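PDB 5YY3: cyclopenase asqI from Emericella nidulans, which uses a single zinc ion per subunit to convert 4'-methoxycyclopenin into 4'-methoxyviridicatin, releasing methyl isocyanate, in aspoquinolone biosynthesis. Local coordinates for residues A[534-539]-A[552-557]. Residues are numbered along the deposited sequence; the frame is centred on the assembly and turned at random.
Sequences VARKMG and VFRHGW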
ATOM      1  N   VAL A 534      15.390  24.503 -23.770  1.00 28.00           N
ATOM      2  CA  VAL A 534      14.215  23.644 -23.660  1.00 27.79           C
ATOM      3  C   VAL A 534      13.105  24.288 -22.810  1.00 25.37           C
ATOM      4  O   VAL A 534      11.924  23.964 -22.936  1.00 24.38           O
ATOM      5  CB  VAL A 534      14.651  22.277 -23.062  1.00 27.32           C
ATOM      6  CG1 VAL A 534      13.479  21.492 -22.490  1.00 28.19           C
ATOM      7  CG2 VAL A 534      15.421  21.468 -24.110  1.00 26.61           C
ATOM      8  N   ALA A 535      13.490  25.245 -21.980  1.00 25.30           N
ATOM      9  CA  ALA A 535      12.620  25.729 -20.922  1.00 24.19           C
ATOM     10  C   ALA A 535      11.732  26.907 -21.310  1.00 24.88           C
ATOM     11  O   ALA A 535      12.128  27.781 -22.068  1.00 26.76           O
ATOM     12  CB  ALA A 535      13.465  26.106 -19.710  1.00 23.79           C
ATOM     13  N   ARG A 536      10.528  26.913 -20.750  1.00 26.08           N
ATOM     14  CA  ARG A 536       9.602  28.041 -20.816  1.00 24.38           C
ATOM     15  C   ARG A 536      10.121  29.167 -19.917  1.00 25.41           C
ATOM     16  O   ARG A 536      10.413  28.947 -18.747  1.00 25.19           O
ATOM     17  CB  ARG A 536       8.199  27.551 -20.406  1.00 22.48           C
ATOM     18  CG  ARG A 536       7.192  28.563 -19.925  1.00 21.25           C
ATOM     19  CD  ARG A 536       5.904  27.813 -19.605  1.00 21.28           C
ATOM     20  NE  ARG A 536       4.985  28.513 -18.704  1.00 22.47           N
ATOM     21  CZ  ARG A 536       3.766  28.895 -19.064  1.00 20.93           C
ATOM     22  NH1 ARG A 536       3.351  28.655 -20.301  1.00 20.79           N
ATOM     23  NH2 ARG A 536       2.962  29.511 -18.205  1.00 22.56           N
ATOM     24  N   LYS A 537      10.284  30.368 -20.460  1.00 27.06           N
ATOM     25  CA  LYS A 537      10.951  31.425 -19.702  1.00 29.17           C
ATOM     26  C   LYS A 537       9.981  32.260 -18.897  1.00 29.11           C
ATOM     27  O   LYS A 537       9.821  33.454 -19.129  1.00 33.48           O
ATOM     28  CB  LYS A 537      11.766  32.325 -20.625  1.00 30.94           C
ATOM     29  CG  LYS A 537      13.205  31.905 -20.704  1.00 34.07           C
ATOM     30  CD  LYS A 537      13.361  30.562 -21.334  1.00 30.83           C
ATOM     31  CE  LYS A 537      14.801  30.259 -21.649  1.00 28.52           C
ATOM     32  NZ  LYS A 537      14.831  29.227 -22.733  1.00 29.40           N
ATOM     33  N   MET A 538       9.340  31.615 -17.936  1.00 27.80           N
ATOM     34  CA  MET A 538       8.383  32.277 -17.084  1.00 30.63           C
ATOM     35  C   MET A 538       8.563  31.727 -15.688  1.00 29.62           C
ATOM     36  O   MET A 538       9.055  30.613 -15.522  1.00 30.32           O
ATOM     37  CB  MET A 538       6.946  32.046 -17.585  1.00 26.93           C
ATOM     38  CG  MET A 538       6.750  32.358 -19.068  1.00 32.15           C
ATOM     39  SD  MET A 538       5.086  32.055 -19.694  1.00 33.12           S
ATOM     40  CE  MET A 538       4.391  33.702 -19.540  1.00 35.50           C
ATOM     41  N   GLY A 539       8.174  32.503 -14.682  1.00 30.18           N
ATOM     42  CA  GLY A 539       8.058  31.972 -13.341  1.00 27.80           C
ATOM     43  C   GLY A 539       6.787  31.144 -13.272  1.00 30.76           C
ATOM     44  O   GLY A 539       6.086  30.996 -14.283  1.00 31.36           O
ATOM     45  N   VAL A 552      10.129  34.347 -24.828  1.00 41.43           N
ATOM     46  CA  VAL A 552       9.476  33.809 -23.645  1.00 36.36           C
ATOM     47  C   VAL A 552       9.314  32.280 -23.709  1.00 34.22           C
ATOM     48  O   VAL A 552       9.324  31.607 -22.671  1.00 31.21           O
ATOM     49  CB  VAL A 552       8.097  34.472 -23.460  1.00 35.15           C
ATOM     50  CG1 VAL A 552       7.371  33.916 -22.254  1.00 36.83           C
ATOM     51  CG2 VAL A 552       8.267  35.979 -23.330  1.00 44.22           C
ATOM     52  N   PHE A 553       9.196  31.745 -24.927  1.00 31.98           N
ATOM     53  CA  PHE A 553       8.988  30.320 -25.165  1.00 27.29           C
ATOM     54  C   PHE A 553       7.830  29.806 -24.306  1.00 28.82           C
ATOM     55  O   PHE A 553       7.977  28.850 -23.537  1.00 30.11           O
ATOM     56  CB  PHE A 553      10.300  29.548 -24.924  1.00 25.65           C
ATOM     57  CG  PHE A 553      10.346  28.197 -25.604  1.00 26.26           C
ATOM     58  CD1 PHE A 553       9.337  27.815 -26.480  1.00 24.27           C
ATOM     59  CD2 PHE A 553      11.453  27.365 -25.468  1.00 23.82           C
ATOM     60  CE1 PHE A 553       9.382  26.601 -27.125  1.00 23.90           C
ATOM     61  CE2 PHE A 553      11.516  26.147 -26.137  1.00 23.87           C
ATOM     62  CZ  PHE A 553      10.472  25.770 -26.969  1.00 26.04           C
ATOM     63  N   ARG A 554       6.674  30.460 -24.441  1.00 27.82           N
ATOM     64  CA  ARG A 554       5.517  30.145 -23.612  1.00 24.02           C
ATOM     65  C   ARG A 554       5.145  28.672 -23.731  1.00 24.50           C
ATOM     66  O   ARG A 554       4.711  28.056 -22.759  1.00 20.62           O
ATOM     67  CB  ARG A 554       4.327  31.029 -23.984  1.00 20.59           C
ATOM     68  CG  ARG A 554       3.091  30.844 -23.098  1.00 27.04           C
ATOM     69  CD  ARG A 554       1.920  31.694 -23.587  1.00 25.61           C
ATOM     70  NE  ARG A 554       0.639  31.270 -23.045  1.00 26.71           N
ATOM     71  CZ  ARG A 554      -0.509  31.902 -23.278  1.00 30.12           C
ATOM     72  NH1 ARG A 554      -0.523  32.976 -24.061  1.00 29.27           N
ATOM     73  NH2 ARG A 554      -1.641  31.469 -22.731  1.00 26.45           N
ATOM     74  N   HIS A 555       5.334  28.110 -24.922  1.00 25.35           N
ATOM     75  CA  HIS A 555       5.007  26.705 -25.184  1.00 25.03           C
ATOM     76  C   HIS A 555       6.201  25.764 -24.978  1.00 24.48           C
ATOM     77  O   HIS A 555       6.170  24.612 -25.403  1.00 25.11           O
ATOM     78  CB  HIS A 555       4.471  26.541 -26.599  1.00 25.31           C
ATOM     79  CG  HIS A 555       5.395  27.059 -27.662  1.00 24.78           C
ATOM     80  ND1 HIS A 555       5.866  28.357 -27.668  1.00 23.53           N
ATOM     81  CD2 HIS A 555       5.930  26.458 -28.747  1.00 24.08           C
ATOM     82  CE1 HIS A 555       6.649  28.530 -28.717  1.00 23.58           C
ATOM     83  NE2 HIS A 555       6.705  27.395 -29.391  1.00 25.90           N
ATOM     84  N   GLY A 556       7.247  26.251 -24.320  1.00 22.03           N
ATOM     85  CA  GLY A 556       8.337  25.383 -23.903  1.00 22.15           C
ATOM     86  C   GLY A 556       8.016  24.567 -22.643  1.00 24.97           C
ATOM     87  O   GLY A 556       6.888  24.575 -22.130  1.00 21.41           O
ATOM     88  N   TRP A 557       9.013  23.850 -22.143  1.00 23.15           N
ATOM     89  CA  TRP A 557       8.828  23.028 -20.957  1.00 23.90           C
ATOM     90  C   TRP A 557       8.905  23.872 -19.670  1.00 23.05           C
ATOM     91  O   TRP A 557       9.806  24.684 -19.516  1.00 22.97           O
ATOM     92  CB  TRP A 557       9.870  21.911 -20.920  1.00 25.50           C
ATOM     93  CG  TRP A 557       9.449  20.866 -19.970  1.00 26.51           C
ATOM     94  CD1 TRP A 557       9.991  20.594 -18.742  1.00 21.03           C
ATOM     95  CD2 TRP A 557       8.337  19.991 -20.129  1.00 20.67           C
ATOM     96  NE1 TRP A 557       9.301  19.566 -18.147  1.00 24.54           N
ATOM     97  CE2 TRP A 557       8.269  19.180 -18.974  1.00 21.84           C
ATOM     98  CE3 TRP A 557       7.386  19.796 -21.146  1.00 23.01           C
ATOM     99  CZ2 TRP A 557       7.282  18.202 -18.792  1.00 19.39           C
ATOM    100  CZ3 TRP A 557       6.422  18.810 -20.981  1.00 21.36           C
ATOM    101  CH2 TRP A 557       6.374  18.030 -19.808  1.00 23.54           C
TER
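With CG anti to the backbone N (chi1 159°) and the chain extended beyond it, Arg536 brings its guanidinium to the backbone carbonyl of Arg554, whose own extended side chain runs beside it. Around them, an isolated beta bridge between Ala535 and Trp557 and a type I beta turn from Phe553 to Gly556 fold the long loop between strands 523-528 and 571-580 of the hemocyanin-like chain back on itself. Trp557 gives its N-H to Val534 O, N and O 3.0 Å apart, while its own O takes the N-H of Arg536. Beyond the bridge, Lys537, the centre of an inverse gamma turn, donates its N-H to Val552 O, with N and O 2.7 Å apart. Its chain bends at chi2 and carries NZ back to Ala535 O; Ser532 O is a second acceptor for this ammonium.

Arg536 NH1 reaches Arg554 O at 2.9 Å, the carbonyl oxygen lying at the guanidinium edge, and Met538 SD sits 3.5 Å above the centre of one guanidinium face. The two arginine planes are turned 70° apart, and Asp184, in the N-terminal part of helix 180-193, forms salt bridges with both, probably offsetting their like charges; Asp181 also pairs with Arg536, and Arg554 NH2 bonds to Pro139 O as well. The loop is thereby tied to the helix that carries the zinc ligands His186 and His190, and the Trp557 side chain lies about 7 Å from that of His186.

Phe553 lays one ring face over Gly556 CA within the turn, and its CD2 comes obliquely to Ala535 O. At the far end Met538 crosses Val552, its CG 3.6 Å from Val552 CG1.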